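Myo-inositol phosphohydrolase (Mitsuokella multacida, PDB 4WU3) probably removes phosphate groups from inositol phosphates as a phytase of the PTP-like family, and is captured here with bound inositol-(1,3,4,5)-tetrakisphosphate. Local coordinates at residues A[151-156]-A[206-211]; A[216-221]-A[332-337]; A[221-226]-A[320-325]. The protein carries 2 engineered substitutions. All coordinates share one frame; numbering follows the deposited sequence. Where two conformers were deposited one is given.

How the contacts relate
Two faces of one strand and successive turns of the helix after it link these contacts. Contact 1 lies between helix 149-161 and strand 205-211, an outermost strand of a five-stranded mixed sheet, and it closes along the chain before the others open. Contacts 2 and 3 both use helix 219-230, which follows that strand, and share D221; contact 3 is nested within the loop closed by contact 2. Their centres lie about 10 Å apart, against about 16 Å and 18 Å from contact 1. L209 and L211, turned from helix 149-161, pack on helix 219-230. The sheet edge is thus sandwiched between helices, with residues of 320-325 and 332-334 meeting the second.

Contact 1 (A[151-156]-A[206-211]); sequences IIIPLE and YFRLTL
R208 of strand 206-211 meets E156 of helix 151-156 end-on, one nitrogen to each carboxylate oxygen. The bond from R208 NH1 to E156 OE1 is short at 2.8 Å and nearly straight (169°); it lies in the guanidinium plane and uses the syn lone pair. R208 NH2 reaches E156 OE2 at 2.9 Å by a more bent path, because the two flat groups are twisted 36° against each other. A bend in the arginine chain (chi2 76°) brings the guanidinium along I153, whose CD1 lies over one face, 3.8 Å from R208 NH1. Next to this buried ion pair the surface turns apolar. I152 and T210 meet tip to tip, with I152 CG2 3.9 Å from T210 CG2, while I152 CD1 touches T210 CB at the same distance. I153 CD1 joins them, 4.0 Å from T210 CG2. Backbone atoms of strands 116-122 and 126-129 also hold the pair: H126 N binds E156 OE2, and R122 O takes R208 NE. T210 is the centre of an inverse gamma turn. Helix 149-161 here packs on strand 205-211, an edge strand of the mixed sheet in the PTP-like core, whose L211 O accepts from R248, the arginine of the P-loop signature.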
loop_
_atom_site.group_PDB
_atom_site.type_symbol
_atom_site.label_atom_id
_atom_site.label_comp_id
_atom_site.label_asym_id
_atom_site.label_seq_id
_atom_site.Cartn_x
_atom_site.Cartn_y
_atom_site.Cartn_z
ATOM N N ILE A 151 -9.078 21.689 1.274
ATOM C CA ILE A 151 -9.196 21.694 2.719
ATOM C C ILE A 151 -7.844 22.068 3.343
ATOM O O ILE A 151 -7.779 22.872 4.282
ATOM C CB ILE A 151 -9.661 20.324 3.233
ATOM C CG1 ILE A 151 -11.141 20.115 2.918
ATOM C CG2 ILE A 151 -9.451 20.217 4.729
ATOM C CD1 ILE A 151 -12.048 21.078 3.653
ATOM N N ILE A 152 -6.761 21.509 2.795
ATOM C CA ILE A 152 -5.425 21.660 3.394
ATOM C C ILE A 152 -4.917 23.105 3.397
ATOM O O ILE A 152 -4.413 23.582 4.409
ATOM C CB ILE A 152 -4.391 20.758 2.691
ATOM C CG1 ILE A 152 -4.664 19.296 3.038
ATOM C CG2 ILE A 152 -2.973 21.145 3.088
ATOM C CD1 ILE A 152 -3.915 18.312 2.175
ATOM N N ILE A 153 -5.048 23.804 2.274
ATOM C CA ILE A 153 -4.512 25.168 2.166
ATOM C C ILE A 153 -5.137 26.129 3.191
ATOM O O ILE A 153 -4.412 26.790 3.948
ATOM C CB ILE A 153 -4.668 25.729 0.737
ATOM C CG1 ILE A 153 -3.877 24.875 -0.269
ATOM C CG2 ILE A 153 -4.207 27.184 0.662
ATOM C CD1 ILE A 153 -2.424 24.672 0.091
ATOM N N PRO A 154 -6.478 26.225 3.222
ATOM C CA PRO A 154 -7.095 27.104 4.233
ATOM C C PRO A 154 -6.924 26.611 5.675
ATOM O O PRO A 154 -6.868 27.414 6.591
ATOM C CB PRO A 154 -8.583 27.128 3.838
ATOM C CG PRO A 154 -8.778 25.965 2.914
ATOM C CD PRO A 154 -7.459 25.734 2.236
ATOM N N LEU A 155 -6.844 25.303 5.877
ATOM C CA LEU A 155 -6.601 24.756 7.202
ATOM C C LEU A 155 -5.231 25.188 7.735
ATOM O O LEU A 155 -5.100 25.644 8.882
ATOM C CB LEU A 155 -6.716 23.229 7.189
ATOM C CG LEU A 155 -6.440 22.567 8.542
ATOM C CD1 LEU A 155 -7.346 23.140 9.632
ATOM C CD2 LEU A 155 -6.604 21.057 8.448
ATOM N N GLU A 156 -4.217 25.041 6.888
ATOM C CA GLU A 156 -2.847 25.485 7.187
ATOM C C GLU A 156 -2.768 26.984 7.534
ATOM O O GLU A 156 -2.081 27.364 8.474
ATOM C CB GLU A 156 -1.955 25.172 5.977
ATOM C CG GLU A 156 -0.493 25.585 6.066
ATOM C CD GLU A 156 0.301 25.113 4.840
ATOM O OE1 GLU A 156 0.160 25.702 3.734
ATOM O OE2 GLU A 156 1.068 24.131 4.982
ATOM N N TYR A 206 6.488 30.555 -6.288
ATOM C CA TYR A 206 6.011 29.482 -5.428
ATOM C C TYR A 206 4.973 28.621 -6.130
ATOM O O TYR A 206 4.090 29.135 -6.816
ATOM C CB TYR A 206 5.388 30.076 -4.169
ATOM C CG TYR A 206 4.899 29.059 -3.159
ATOM C CD1 TYR A 206 5.798 28.363 -2.370
ATOM C CD2 TYR A 206 3.533 28.817 -2.966
ATOM C CE1 TYR A 206 5.372 27.436 -1.452
ATOM C CE2 TYR A 206 3.098 27.897 -2.020
ATOM C CZ TYR A 206 4.032 27.211 -1.277
ATOM O OH TYR A 206 3.648 26.296 -0.334
ATOM N N PHE A 207 5.074 27.311 -5.935
ATOM C CA PHE A 207 4.070 26.380 -6.429
ATOM C C PHE A 207 3.900 25.241 -5.422
ATOM O O PHE A 207 4.881 24.673 -4.942
ATOM C CB PHE A 207 4.467 25.835 -7.793
ATOM C CG PHE A 207 3.450 24.914 -8.391
ATOM C CD1 PHE A 207 2.285 25.422 -8.943
ATOM C CD2 PHE A 207 3.658 23.542 -8.408
ATOM C CE1 PHE A 207 1.336 24.584 -9.494
ATOM C CE2 PHE A 207 2.713 22.694 -8.965
ATOM C CZ PHE A 207 1.548 23.217 -9.510
ATOM N N ARG A 208 2.657 24.925 -5.099
ATOM C CA ARG A 208 2.352 23.930 -4.082
ATOM C C ARG A 208 1.627 22.733 -4.667
ATOM O O ARG A 208 0.697 22.881 -5.451
ATOM C CB ARG A 208 1.473 24.550 -2.992
ATOM C CG ARG A 208 1.042 23.594 -1.886
ATOM C CD ARG A 208 2.167 23.313 -0.908
ATOM N NE ARG A 208 1.704 22.674 0.330
ATOM C CZ ARG A 208 1.254 23.330 1.399
ATOM N NH1 ARG A 208 1.183 24.648 1.393
ATOM N NH2 ARG A 208 0.871 22.666 2.486
ATOM N N LEU A 209 2.084 21.551 -4.283
ATOM C CA LEU A 209 1.326 20.322 -4.414
ATOM C C LEU A 209 1.214 19.733 -3.045
ATOM O O LEU A 209 2.223 19.572 -2.376
ATOM C CB LEU A 209 2.071 19.318 -5.278
ATOM C CG LEU A 209 2.183 19.695 -6.736
ATOM C CD1 LEU A 209 2.933 18.595 -7.467
ATOM C CD2 LEU A 209 0.797 19.902 -7.310
ATOM N N THR A 210 0.007 19.381 -2.625
ATOM C CA THR A 210 -0.198 18.865 -1.278
ATOM C C THR A 210 -0.058 17.336 -1.205
ATOM O O THR A 210 -1.043 16.624 -1.040
ATOM C CB THR A 210 -1.565 19.315 -0.750
ATOM O OG1 THR A 210 -2.575 19.039 -1.726
ATOM C CG2 THR A 210 -1.535 20.811 -0.483
ATOM N N LEU A 211 1.176 16.844 -1.304
ATOM C CA LEU A 211 1.435 15.399 -1.374
ATOM C C LEU A 211 1.658 14.779 -0.008
ATOM O O LEU A 211 2.419 15.307 0.804
ATOM C CB LEU A 211 2.673 15.108 -2.221
ATOM C CG LEU A 211 2.664 15.684 -3.625
ATOM C CD1 LEU A 211 3.863 15.177 -4.411
ATOM C CD2 LEU A 211 1.371 15.333 -4.325
#

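Contact 2 (A[216-221]-A[332-337]); sequences RPDDPD and SWEPDY
D219 and S332 exchange two hydrogen bonds in opposite senses. The backbone N of D219 donates to S332 OG at 3.0 Å along a nearly straight line (169°), and the backbone N of S332 donates to D219 OD2 at 2.8 Å, arriving from above the carboxylate plane. The serine hydroxyl, placed between its own backbone N and carbonyl carbon (chi1 61°), thus takes an amide in the first turn of helix 219-230, while the aspartate of that turn takes the serine's amide in return. The same carboxylate has a second, charged partner: R216 NH2 forms a salt bridge with D219 OD1, 2.8 Å away and nearly in line with the C-O bond. R216 is itself tied down side-on, its NE and NH2 both donating to P217 O, NE at 2.7 Å and NH2 at 2.9 Å, close to the guanidinium plane. With its orientation fixed, the group receives S332 CB over one face, 3.8 Å above the plane and offset toward the rim. A leucine in place of R216 removes the mate of D219 OD1 and both side-chain donors to P217 O, and would probably set the carboxylate free to turn from S332 N. Farther out, the P220 ring lies against the carboxylate of E334, which has more than one conformer, so that packing is not fixed. Helix 291-313 lies beside R216 through E299, R300 and F303, and W333 packs on I285 of the second subunit. In chemical terms, the guanidinium of R216 and one backbone amide, that of S332, meet the D219 carboxylate and probably stabilise its negative charge, so that an otherwise irregular segment is held at the helix start chiefly through S332.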
loop_
_atom_site.group_PDB
_atom_site.type_symbol
_atom_site.label_atom_id
_atom_site.label_comp_id
_atom_site.label_asym_id
_atom_site.label_seq_id
_atom_site.Cartn_x
_atom_site.Cartn_y
_atom_site.Cartn_z
ATOM N N ARG A 216 3.493 8.173 -3.727
ATOM C CA ARG A 216 3.578 8.855 -5.014
ATOM C C ARG A 216 2.503 9.914 -5.087
ATOM O O ARG A 216 1.498 9.822 -4.395
ATOM C CB ARG A 216 3.349 7.857 -6.151
ATOM C CG ARG A 216 2.115 6.976 -5.936
ATOM C CD ARG A 216 1.582 6.429 -7.247
ATOM N NE ARG A 216 1.087 7.513 -8.087
ATOM C CZ ARG A 216 0.501 7.344 -9.265
ATOM N NH1 ARG A 216 0.333 6.123 -9.762
ATOM N NH2 ARG A 216 0.071 8.398 -9.941
ATOM N N PRO A 217 2.687 10.912 -5.953
ATOM C CA PRO A 217 1.574 11.810 -6.271
ATOM C C PRO A 217 0.434 11.055 -6.980
ATOM O O PRO A 217 0.703 10.160 -7.783
ATOM C CB PRO A 217 2.206 12.802 -7.242
ATOM C CG PRO A 217 3.269 12.011 -7.919
ATOM C CD PRO A 217 3.823 11.097 -6.871
ATOM N N ASP A 218 -0.817 11.386 -6.663
ATOM C CA ASP A 218 -1.953 10.853 -7.412
ATOM C C ASP A 218 -2.023 11.543 -8.766
ATOM O O ASP A 218 -1.507 12.647 -8.940
ATOM C CB ASP A 218 -3.265 11.068 -6.653
ATOM C CG ASP A 218 -3.378 10.182 -5.429
ATOM O OD1 ASP A 218 -2.784 9.081 -5.434
ATOM O OD2 ASP A 218 -4.059 10.584 -4.457
ATOM N N ASP A 219 -2.671 10.885 -9.716
ATOM C CA ASP A 219 -2.762 11.371 -11.094
ATOM C C ASP A 219 -3.169 12.858 -11.243
ATOM O O ASP A 219 -2.559 13.582 -12.023
ATOM C CB ASP A 219 -3.716 10.484 -11.904
ATOM C CG ASP A 219 -3.180 9.074 -12.126
ATOM O OD1 ASP A 219 -2.042 8.774 -11.705
ATOM O OD2 ASP A 219 -3.897 8.247 -12.740
ATOM N N PRO A 220 -4.213 13.310 -10.523
ATOM C CA PRO A 220 -4.627 14.706 -10.709
ATOM C C PRO A 220 -3.543 15.715 -10.315
ATOM O O PRO A 220 -3.486 16.805 -10.895
ATOM C CB PRO A 220 -5.851 14.845 -9.791
ATOM C CG PRO A 220 -6.361 13.459 -9.613
ATOM C CD PRO A 220 -5.170 12.549 -9.695
ATOM N N ASP A 221 -2.702 15.346 -9.342
ATOM C CA ASP A 221 -1.562 16.172 -8.930
ATOM C C ASP A 221 -0.410 16.149 -9.941
ATOM O O ASP A 221 0.310 17.134 -10.116
ATOM C CB ASP A 221 -1.049 15.716 -7.566
ATOM C CG ASP A 221 -1.858 16.290 -6.420
ATOM O OD1 ASP A 221 -2.313 17.444 -6.535
ATOM O OD2 ASP A 221 -2.032 15.597 -5.400
ATOM N N SER A 332 -3.887 5.929 -11.149
ATOM C CA SER A 332 -4.202 5.853 -9.735
ATOM C C SER A 332 -5.723 5.885 -9.578
ATOM O O SER A 332 -6.441 6.353 -10.448
ATOM C CB SER A 332 -3.569 7.001 -8.947
ATOM O OG SER A 332 -4.047 8.249 -9.397
ATOM N N TRP A 333 -6.210 5.366 -8.468
ATOM C CA TRP A 333 -7.635 5.325 -8.232
ATOM C C TRP A 333 -8.146 6.684 -7.775
ATOM O O TRP A 333 -7.515 7.382 -6.971
ATOM C CB TRP A 333 -7.966 4.251 -7.191
ATOM C CG TRP A 333 -9.432 4.125 -6.881
ATOM C CD1 TRP A 333 -10.334 3.303 -7.502
ATOM C CD2 TRP A 333 -10.170 4.851 -5.885
ATOM N NE1 TRP A 333 -11.580 3.464 -6.942
ATOM C CE2 TRP A 333 -11.509 4.406 -5.951
ATOM C CE3 TRP A 333 -9.829 5.833 -4.946
ATOM C CZ2 TRP A 333 -12.506 4.908 -5.118
ATOM C CZ3 TRP A 333 -10.826 6.329 -4.109
ATOM C CH2 TRP A 333 -12.149 5.864 -4.203
ATOM N N GLU A 334 -9.313 7.042 -8.294
ATOM C CA GLU A 334 -10.005 8.266 -7.922
ATOM C C GLU A 334 -11.492 7.949 -7.700
ATOM O O GLU A 334 -12.045 7.087 -8.386
ATOM C CB GLU A 334 -9.846 9.305 -9.036
ATOM C CG GLU A 334 -8.478 9.981 -9.080
ATOM C CD GLU A 334 -8.345 11.099 -8.063
ATOM O OE1 GLU A 334 -9.223 11.991 -8.034
ATOM O OE2 GLU A 334 -7.358 11.101 -7.300
ATOM N N PRO A 335 -12.146 8.622 -6.733
ATOM C CA PRO A 335 -13.583 8.420 -6.619
ATOM C C PRO A 335 -14.319 8.939 -7.847
ATOM O O PRO A 335 -13.862 9.888 -8.491
ATOM C CB PRO A 335 -13.963 9.224 -5.373
ATOM C CG PRO A 335 -12.819 10.139 -5.101
ATOM C CD PRO A 335 -11.600 9.471 -5.661
ATOM N N ASP A 336 -15.430 8.301 -8.190
ATOM C CA ASP A 336 -16.301 8.794 -9.258
ATOM C C ASP A 336 -17.559 9.366 -8.601
ATOM O O ASP A 336 -18.312 8.644 -7.949
ATOM C CB ASP A 336 -16.645 7.672 -10.235
ATOM C CG ASP A 336 -17.522 8.131 -11.392
ATOM O OD1 ASP A 336 -17.963 9.303 -11.430
ATOM O OD2 ASP A 336 -17.775 7.294 -12.284
ATOM N N TYR A 337 -17.769 10.667 -8.766
ATOM C CA TYR A 337 -18.878 11.357 -8.121
ATOM C C TYR A 337 -20.063 11.532 -9.049
ATOM O O TYR A 337 -21.036 12.163 -8.679
ATOM C CB TYR A 337 -18.426 12.737 -7.617
ATOM C CG TYR A 337 -17.440 12.647 -6.479
ATOM C CD1 TYR A 337 -17.776 11.986 -5.312
ATOM C CD2 TYR A 337 -16.173 13.192 -6.583
ATOM C CE1 TYR A 337 -16.880 11.873 -4.275
ATOM C CE2 TYR A 337 -15.267 13.089 -5.548
ATOM C CZ TYR A 337 -15.629 12.429 -4.392
ATOM O OH TYR A 337 -14.749 12.321 -3.333
#

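Contact 3 (A[221-226]-A[320-325]); sequences DVDKFL and PYSVWA
The ring of Y321 receives V222 at a slant, V222 CG1 lying 3.8 Å from Y321 CG and almost as near to CD2. Because Y321 CG stands anti to the backbone N (chi1 173°), the ring is directed toward helix 291-313, whose Y310 meets it edge-to-face. L226 CD1, one turn on from V222, touches Y321 CB at 3.8 Å. The other flat group is the carboxylate of D223, which is turned to the start of the second helix. D223 OD1 accepts from the backbone N of S322 at 3.0 Å, met on the syn side only 16° out of the carboxylate plane. This is helix-to-helix packing, helix 219-230 of the PTP-like region against helix 321-327: the axes of 221-226 and 321-325 approach to 9.5 Å at 136°, so they run obliquely, nearer antiparallel than parallel, and an acidic side chain of one takes a first-turn amide of the other. The helix dipole there would be likely to suit the negative charge. One water extends the grip, donating to D223 OD1 and accepting from the backbone N of Y321, each at 2.9 Å. D223 OD2 also meets the S322 hydroxyl, but the modelled separation is too short to be trusted.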
loop_
_atom_site.group_PDB
_atom_site.type_symbol
_atom_site.label_atom_id
_atom_site.label_comp_id
_atom_site.label_asym_id
_atom_site.label_seq_id
_atom_site.Cartn_x
_atom_site.Cartn_y
_atom_site.Cartn_z
ATOM N N ASP A 221 -2.702 15.346 -9.342
ATOM C CA ASP A 221 -1.562 16.172 -8.930
ATOM C C ASP A 221 -0.410 16.149 -9.941
ATOM O O ASP A 221 0.310 17.134 -10.116
ATOM C CB ASP A 221 -1.049 15.716 -7.566
ATOM C CG ASP A 221 -1.858 16.290 -6.420
ATOM O OD1 ASP A 221 -2.313 17.444 -6.535
ATOM O OD2 ASP A 221 -2.032 15.597 -5.400
ATOM N N VAL A 222 -0.229 15.011 -10.599
ATOM C CA VAL A 222 0.650 14.959 -11.746
ATOM C C VAL A 222 0.098 15.916 -12.811
ATOM O O VAL A 222 0.840 16.726 -13.348
ATOM C CB VAL A 222 0.778 13.529 -12.306
ATOM C CG1 VAL A 222 1.681 13.510 -13.537
ATOM C CG2 VAL A 222 1.313 12.586 -11.241
ATOM N N ASP A 223 -1.202 15.852 -13.097
ATOM C CA ASP A 223 -1.783 16.741 -14.120
ATOM C C ASP A 223 -1.545 18.216 -13.780
ATOM O O ASP A 223 -1.247 19.048 -14.652
ATOM C CB ASP A 223 -3.300 16.531 -14.246
ATOM C CG ASP A 223 -3.681 15.327 -15.114
ATOM O OD1 ASP A 223 -2.802 14.621 -15.648
ATOM O OD2 ASP A 223 -4.898 15.095 -15.257
ATOM N N LYS A 224 -1.724 18.533 -12.501
ATOM C CA LYS A 224 -1.567 19.887 -12.023
ATOM C C LYS A 224 -0.126 20.352 -12.196
ATOM O O LYS A 224 0.115 21.464 -12.665
ATOM C CB LYS A 224 -1.994 19.988 -10.558
ATOM C CG LYS A 224 -1.872 21.393 -10.014
ATOM C CD LYS A 224 -2.251 21.489 -8.547
ATOM C CE LYS A 224 -2.319 22.954 -8.128
ATOM N NZ LYS A 224 -1.947 23.125 -6.700
ATOM N N PHE A 225 0.828 19.494 -11.845
ATOM C CA PHE A 225 2.241 19.812 -12.047
ATOM C C PHE A 225 2.576 20.069 -13.519
ATOM O O PHE A 225 3.276 21.032 -13.836
ATOM C CB PHE A 225 3.146 18.699 -11.528
ATOM C CG PHE A 225 4.583 18.902 -11.883
ATOM C CD1 PHE A 225 5.346 19.836 -11.203
ATOM C CD2 PHE A 225 5.164 18.191 -12.920
ATOM C CE1 PHE A 225 6.671 20.039 -11.540
ATOM C CE2 PHE A 225 6.484 18.390 -13.263
ATOM C CZ PHE A 225 7.239 19.309 -12.570
ATOM N N LEU A 226 2.091 19.201 -14.403
ATOM C CA LEU A 226 2.358 19.310 -15.844
ATOM C C LEU A 226 1.814 20.595 -16.466
ATOM O O LEU A 226 2.474 21.234 -17.299
ATOM C CB LEU A 226 1.794 18.102 -16.582
ATOM C CG LEU A 226 2.590 16.835 -16.305
ATOM C CD1 LEU A 226 1.908 15.591 -16.860
ATOM C CD2 LEU A 226 3.992 16.987 -16.866
ATOM N N PRO A 320 -3.422 14.687 -21.404
ATOM C CA PRO A 320 -3.079 14.752 -19.987
ATOM C C PRO A 320 -2.618 13.389 -19.469
ATOM O O PRO A 320 -3.043 12.357 -19.998
ATOM C CB PRO A 320 -4.400 15.160 -19.315
ATOM C CG PRO A 320 -5.217 15.787 -20.400
ATOM C CD PRO A 320 -4.817 15.082 -21.666
ATOM N N TYR A 321 -1.759 13.393 -18.448
ATOM C CA TYR A 321 -1.215 12.159 -17.904
ATOM C C TYR A 321 -2.332 11.255 -17.388
ATOM O O TYR A 321 -2.337 10.050 -17.648
ATOM C CB TYR A 321 -0.198 12.423 -16.781
ATOM C CG TYR A 321 0.210 11.138 -16.116
ATOM C CD1 TYR A 321 1.232 10.368 -16.628
ATOM C CD2 TYR A 321 -0.480 10.654 -15.027
ATOM C CE1 TYR A 321 1.582 9.160 -16.044
ATOM C CE2 TYR A 321 -0.135 9.448 -14.435
ATOM C CZ TYR A 321 0.897 8.709 -14.949
ATOM O OH TYR A 321 1.244 7.510 -14.367
ATOM N N SER A 322 -3.277 11.842 -16.661
ATOM C CA SER A 322 -4.402 11.087 -16.109
ATOM C C SER A 322 -5.196 10.376 -17.204
ATOM O O SER A 322 -5.655 9.251 -17.007
ATOM C CB SER A 322 -5.326 12.015 -15.317
ATOM O OG SER A 322 -5.757 13.094 -16.130
ATOM N N VAL A 323 -5.338 11.033 -18.357
ATOM C CA VAL A 323 -6.088 10.470 -19.476
ATOM C C VAL A 323 -5.306 9.327 -20.104
ATOM O O VAL A 323 -5.840 8.238 -20.317
ATOM C CB VAL A 323 -6.442 11.546 -20.534
ATOM C CG1 VAL A 323 -7.158 10.923 -21.722
ATOM C CG2 VAL A 323 -7.328 12.620 -19.924
ATOM N N TRP A 324 -4.033 9.567 -20.389
ATOM C CA TRP A 324 -3.169 8.516 -20.894
ATOM C C TRP A 324 -3.144 7.327 -19.923
ATOM O O TRP A 324 -3.257 6.171 -20.336
ATOM C CB TRP A 324 -1.757 9.063 -21.097
ATOM C CG TRP A 324 -0.763 8.026 -21.456
ATOM C CD1 TRP A 324 -0.399 7.634 -22.717
ATOM C CD2 TRP A 324 0.025 7.247 -20.550
ATOM N NE1 TRP A 324 0.563 6.651 -22.645
ATOM C CE2 TRP A 324 0.834 6.393 -21.325
ATOM C CE3 TRP A 324 0.112 7.179 -19.157
ATOM C CZ2 TRP A 324 1.720 5.492 -20.754
ATOM C CZ3 TRP A 324 0.984 6.282 -18.594
ATOM C CH2 TRP A 324 1.781 5.447 -19.388
ATOM N N ALA A 325 -2.992 7.609 -18.634
ATOM C CA ALA A 325 -2.832 6.544 -17.645
ATOM C C ALA A 325 -4.085 5.677 -17.550
ATOM O O ALA A 325 -3.990 4.459 -17.402
ATOM C CB ALA A 325 -2.489 7.116 -16.280
HETATM O O HOH W 1 -1.130 16.017 -17.521
#